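Local coordinates for protein beta-d-glucoside glucohydrolase (Hypocrea jecorina, PDB 3ZZ1) that probably hydrolyses terminal, non-reducing beta-D-glucosyl residues with release of beta-D-glucose, as a family 3 glycoside hydrolase of cellulose degradation, at residues Trp85-Ile90 / Arg652-Leu657; Glu631-Tyr636 / Ala667-Arg672. All coordinates share one frame; numbering follows the deposited sequence.

Contact 1. Residues Trp85-Ile90 / Arg652-Leu657; sequences WDVNLI and RGFAKL
Trp-85 sets the edge of its indole against the face of the Phe-654 ring, and no direct hydrogen bond joins the two segments. The pair is T-shaped: the six-membered ring of Trp-85 and the Phe-654 ring have planes at 86° and centroids 5.5 Å apart. Trp-85 CE3 lies 3.6 Å from Phe-654 CB, which sits at the indole edge in its plane. Phe-654 CG is placed between its own backbone N and carbonyl carbon (chi1 62°), which turns a face of the ring to the indole edge. The rim of the phenyl ring then meets the backbone: Trp-85 O is 3.5 Å from Phe-654 CE2, near the ring plane. Val-87 CG1 packs 3.8 Å from Phe-654 CE2, and Ile-139 of helix 134-150 touches both side chains. With Phe-654 cut back to an alanine, the indole edge would probably lose its aromatic partner and a gap would open beside Val-87 CG1.

Asp-86 caps helix 87-103. Asp-86 OD1 accepts from Leu-89 N at 3.2 Å, above the carboxylate plane, and weakly from Asn-88 N. Asp-86 OD2 accepts from a water at 2.6 Å, and that water accepts from Lys-656 NZ at 2.9 Å. The extended lysine also donates to Ser-525 OG and Thr-84 O. The strand of the fibronectin type III-like domain is therefore joined to this helix start by ring packing and a water bridge. Asp-86 OD2 and Lys-656 NZ, 4.8 Å apart, do not touch, but direct attraction between their charges probably adds to the water-mediated link.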
# COMPACT_ATOMS: atom_id res chain seq x y z
N TRP A 85 5.06 -9.58 -3.98
CA TRP A 85 6.50 -9.41 -3.75
C TRP A 85 7.25 -9.31 -5.08
O TRP A 85 8.41 -9.72 -5.20
CB TRP A 85 7.07 -10.56 -2.88
CG TRP A 85 6.51 -10.63 -1.48
CD1 TRP A 85 5.25 -10.99 -1.11
CD2 TRP A 85 7.22 -10.33 -0.26
NE1 TRP A 85 5.12 -10.93 0.26
CE2 TRP A 85 6.32 -10.53 0.81
CE3 TRP A 85 8.53 -9.92 0.03
CZ2 TRP A 85 6.68 -10.33 2.15
CZ3 TRP A 85 8.89 -9.72 1.37
CH2 TRP A 85 7.97 -9.92 2.41
N ASP A 86 6.57 -8.75 -6.08
CA ASP A 86 7.08 -8.68 -7.44
C ASP A 86 7.24 -7.22 -7.87
O ASP A 86 6.26 -6.56 -8.25
CB ASP A 86 6.12 -9.43 -8.38
CG ASP A 86 6.73 -9.70 -9.74
OD1 ASP A 86 7.46 -8.84 -10.27
OD2 ASP A 86 6.45 -10.78 -10.30
N VAL A 87 8.48 -6.72 -7.80
CA VAL A 87 8.78 -5.33 -8.15
C VAL A 87 8.34 -4.97 -9.57
O VAL A 87 7.93 -3.83 -9.84
CB VAL A 87 10.28 -4.96 -7.95
CG1 VAL A 87 10.66 -5.04 -6.46
CG2 VAL A 87 11.20 -5.85 -8.79
N ASN A 88 8.41 -5.95 -10.47
CA ASN A 88 8.01 -5.75 -11.86
C ASN A 88 6.51 -5.51 -12.01
O ASN A 88 6.10 -4.56 -12.69
CB ASN A 88 8.46 -6.93 -12.73
CG ASN A 88 9.98 -7.10 -12.73
OD1 ASN A 88 10.71 -6.27 -13.28
ND2 ASN A 88 10.45 -8.18 -12.11
N LEU A 89 5.70 -6.34 -11.35
CA LEU A 89 4.25 -6.15 -11.36
C LEU A 89 3.86 -4.85 -10.67
O LEU A 89 2.93 -4.16 -11.10
CB LEU A 89 3.53 -7.34 -10.70
CG LEU A 89 3.49 -8.67 -11.47
CD1 LEU A 89 2.72 -9.71 -10.69
CD2 LEU A 89 2.91 -8.50 -12.87
N ILE A 90 4.58 -4.51 -9.60
CA ILE A 90 4.33 -3.29 -8.85
C ILE A 90 4.61 -2.04 -9.68
O ILE A 90 3.80 -1.12 -9.70
CB ILE A 90 5.11 -3.28 -7.51
CG1 ILE A 90 4.57 -4.36 -6.58
CG2 ILE A 90 5.02 -1.90 -6.83
CD1 ILE A 90 5.53 -4.82 -5.49
N ARG A 652 15.20 -6.62 4.64
CA ARG A 652 16.11 -5.70 3.93
C ARG A 652 16.37 -6.17 2.50
O ARG A 652 17.30 -5.70 1.84
CB ARG A 652 17.43 -5.52 4.69
CG ARG A 652 17.32 -4.81 6.05
CD ARG A 652 16.80 -3.38 5.90
NE ARG A 652 17.10 -2.54 7.06
CZ ARG A 652 16.18 -1.98 7.84
NH1 ARG A 652 14.88 -2.15 7.60
NH2 ARG A 652 16.56 -1.22 8.87
N GLY A 653 15.54 -7.09 2.03
CA GLY A 653 15.67 -7.61 0.68
C GLY A 653 14.67 -8.69 0.36
O GLY A 653 14.24 -9.45 1.24
N PHE A 654 14.29 -8.75 -0.91
CA PHE A 654 13.45 -9.82 -1.45
C PHE A 654 13.68 -9.98 -2.95
O PHE A 654 14.08 -9.03 -3.63
CB PHE A 654 11.97 -9.59 -1.13
CG PHE A 654 11.39 -8.33 -1.73
CD1 PHE A 654 11.57 -7.09 -1.11
CD2 PHE A 654 10.64 -8.39 -2.90
CE1 PHE A 654 11.02 -5.93 -1.66
CE2 PHE A 654 10.09 -7.24 -3.46
CZ PHE A 654 10.28 -6.00 -2.83
N ALA A 655 13.45 -11.19 -3.44
CA ALA A 655 13.55 -11.50 -4.86
C ALA A 655 12.49 -12.54 -5.20
O ALA A 655 12.13 -13.36 -4.35
CB ALA A 655 14.93 -12.04 -5.19
N LYS A 656 11.97 -12.49 -6.42
CA LYS A 656 11.02 -13.49 -6.89
C LYS A 656 11.54 -14.20 -8.13
O LYS A 656 11.87 -13.55 -9.13
CB LYS A 656 9.64 -12.87 -7.15
CG LYS A 656 8.52 -13.89 -7.25
CD LYS A 656 7.14 -13.25 -7.22
CE LYS A 656 6.07 -14.31 -7.02
NZ LYS A 656 4.68 -13.76 -7.00
N LEU A 657 11.63 -15.53 -8.05
CA LEU A 657 12.14 -16.36 -9.15
C LEU A 657 11.12 -17.42 -9.56
O LEU A 657 10.71 -18.25 -8.74
CB LEU A 657 13.45 -17.05 -8.75
CG LEU A 657 14.80 -16.32 -8.80
CD1 LEU A 657 14.88 -15.12 -7.87
CD2 LEU A 657 15.88 -17.31 -8.44
O HOH W 1 4.52 -12.33 -9.50

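Contact 2. Residues Glu631-Tyr636 / Ala667-Arg672; sequences EVAQLY and ATFNIR
Phe-669 lies against Leu-635 and Ala-633 inside the beta-sandwich of the fibronectin type III-like domain. Strand 631-636 belongs to one sheet and strand 667-672 to the other. The two segments run in similar directions, at 32° to each other, with axes 8.6 Å apart at closest approach. That spacing is filled by side chains, and no hydrogen bond crosses it.

The tight part is centred on the Phe-669 ring. Leu-635 CB sits over one face of the Phe-669 ring, 4.0 Å from its centroid and 13° off the ring normal, a CH-pi contact. Leu-635 CG is anti to the backbone N (chi1 166°), and its CD2 reaches past the ring to Phe-669 CB at 3.7 Å. Ala-633 CB meets the ring in plane, at the CZ edge. Val-697 touches both Leu-635 and Phe-669.

Packing is looser at the Ala-667 end, where Ala-633 CB and Ala-667 CB are 4.4 Å apart. On the outer side of strand 667-672, Thr-668 and Asn-670 are exposed to solvent. The far side of strand 631-636 is buried: Gln-634 touches Lys-527, Tyr-636 touches Phe-573, and Tyr-636 OH donates to Gln-634 OE1 at 2.6 Å, in the carbonyl plane.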
# COMPACT_ATOMS: atom_id res chain seq x y z
N GLU A 631 9.16 -18.64 -6.42
CA GLU A 631 9.52 -18.51 -5.01
C GLU A 631 9.92 -17.08 -4.64
O GLU A 631 10.64 -16.42 -5.38
CB GLU A 631 10.66 -19.47 -4.65
CG GLU A 631 11.30 -19.26 -3.26
CD GLU A 631 10.38 -19.62 -2.09
OE1 GLU A 631 9.14 -19.65 -2.25
OE2 GLU A 631 10.90 -19.87 -0.99
N VAL A 632 9.43 -16.63 -3.49
CA VAL A 632 9.82 -15.33 -2.94
C VAL A 632 10.86 -15.55 -1.84
O VAL A 632 10.53 -16.01 -0.75
CB VAL A 632 8.60 -14.55 -2.39
CG1 VAL A 632 9.04 -13.21 -1.80
CG2 VAL A 632 7.58 -14.33 -3.49
N ALA A 633 12.12 -15.24 -2.16
CA ALA A 633 13.21 -15.32 -1.19
C ALA A 633 13.34 -13.99 -0.45
O ALA A 633 13.29 -12.92 -1.07
CB ALA A 633 14.51 -15.66 -1.89
N GLN A 634 13.51 -14.08 0.86
CA GLN A 634 13.55 -12.89 1.70
C GLN A 634 14.86 -12.78 2.47
O GLN A 634 15.38 -13.78 2.98
CB GLN A 634 12.36 -12.90 2.67
CG GLN A 634 11.00 -12.78 1.99
CD GLN A 634 9.88 -13.46 2.74
OE1 GLN A 634 9.73 -13.29 3.94
NE2 GLN A 634 9.07 -14.24 2.02
N LEU A 635 15.41 -11.57 2.52
CA LEU A 635 16.58 -11.28 3.34
C LEU A 635 16.15 -10.56 4.61
O LEU A 635 15.44 -9.56 4.56
CB LEU A 635 17.60 -10.44 2.57
CG LEU A 635 18.74 -9.75 3.33
CD1 LEU A 635 19.70 -10.76 3.92
CD2 LEU A 635 19.49 -8.78 2.44
N TYR A 636 16.58 -11.09 5.75
CA TYR A 636 16.36 -10.44 7.05
C TYR A 636 17.69 -10.14 7.72
O TYR A 636 18.58 -11.00 7.77
CB TYR A 636 15.45 -11.30 7.95
CG TYR A 636 14.03 -11.42 7.42
CD1 TYR A 636 13.05 -10.49 7.78
CD2 TYR A 636 13.67 -12.45 6.56
CE1 TYR A 636 11.74 -10.59 7.29
CE2 TYR A 636 12.37 -12.57 6.07
CZ TYR A 636 11.42 -11.63 6.44
OH TYR A 636 10.13 -11.75 5.95
N ALA A 667 19.13 -15.33 -6.64
CA ALA A 667 18.45 -14.24 -5.95
C ALA A 667 19.50 -13.27 -5.42
O ALA A 667 20.37 -13.64 -4.64
CB ALA A 667 17.60 -14.77 -4.82
N THR A 668 19.42 -12.02 -5.88
CA THR A 668 20.38 -10.99 -5.53
C THR A 668 19.71 -9.91 -4.68
O THR A 668 18.75 -9.28 -5.11
CB THR A 668 20.99 -10.35 -6.80
OG1 THR A 668 21.70 -11.35 -7.54
CG2 THR A 668 21.94 -9.20 -6.45
N PHE A 669 20.23 -9.70 -3.47
CA PHE A 669 19.75 -8.64 -2.61
C PHE A 669 20.79 -7.53 -2.51
O PHE A 669 21.85 -7.72 -1.93
CB PHE A 669 19.40 -9.16 -1.21
CG PHE A 669 18.60 -10.44 -1.22
CD1 PHE A 669 17.24 -10.42 -1.53
CD2 PHE A 669 19.20 -11.66 -0.92
CE1 PHE A 669 16.50 -11.61 -1.53
CE2 PHE A 669 18.47 -12.84 -0.93
CZ PHE A 669 17.12 -12.82 -1.23
N ASN A 670 20.47 -6.39 -3.10
CA ASN A 670 21.33 -5.21 -3.02
C ASN A 670 21.04 -4.41 -1.76
O ASN A 670 19.89 -4.02 -1.51
CB ASN A 670 21.19 -4.34 -4.27
CG ASN A 670 21.70 -5.05 -5.52
OD1 ASN A 670 22.71 -5.74 -5.47
ND2 ASN A 670 20.99 -4.87 -6.63
N ILE A 671 22.08 -4.17 -0.97
CA ILE A 671 21.94 -3.51 0.32
C ILE A 671 22.43 -2.07 0.27
O ILE A 671 23.62 -1.81 0.05
CB ILE A 671 22.66 -4.31 1.43
CG1 ILE A 671 22.04 -5.70 1.56
CG2 ILE A 671 22.61 -3.55 2.76
CD1 ILE A 671 22.72 -6.59 2.58
N ARG A 672 21.50 -1.14 0.47
CA ARG A 672 21.81 0.29 0.52
C ARG A 672 22.37 0.62 1.89
O ARG A 672 22.16 -0.14 2.85
CB ARG A 672 20.55 1.12 0.26
CG ARG A 672 19.81 0.77 -1.04
CD ARG A 672 18.40 1.34 -1.07
NE ARG A 672 17.59 0.87 0.05
CZ ARG A 672 16.27 1.04 0.18
NH1 ARG A 672 15.58 1.69 -0.74
NH2 ARG A 672 15.65 0.57 1.25

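Overall arrangement
From the N terminus, the chain first passes residues 85-90, at the start of helix 87-103 in the N-terminal family 3 domain. Contact 1 closes a loop of 561 residues when strand 650-659 returns to that helix. Before this, the chain has run through strand 629-638, which opens contact 2. Strand 664-672 closes contact 2 after only 30 intervening residues. The segments alternate, so the two loops cross. Strands 629-638 and 650-659 are antiparallel neighbours, linked by a probable hydrogen bond from Leu-635 N to Gly-653 O. Contact 1 ties the outer face of their sheet to the N-terminal domain. Contact 2 ties its inner face to the opposing sheet.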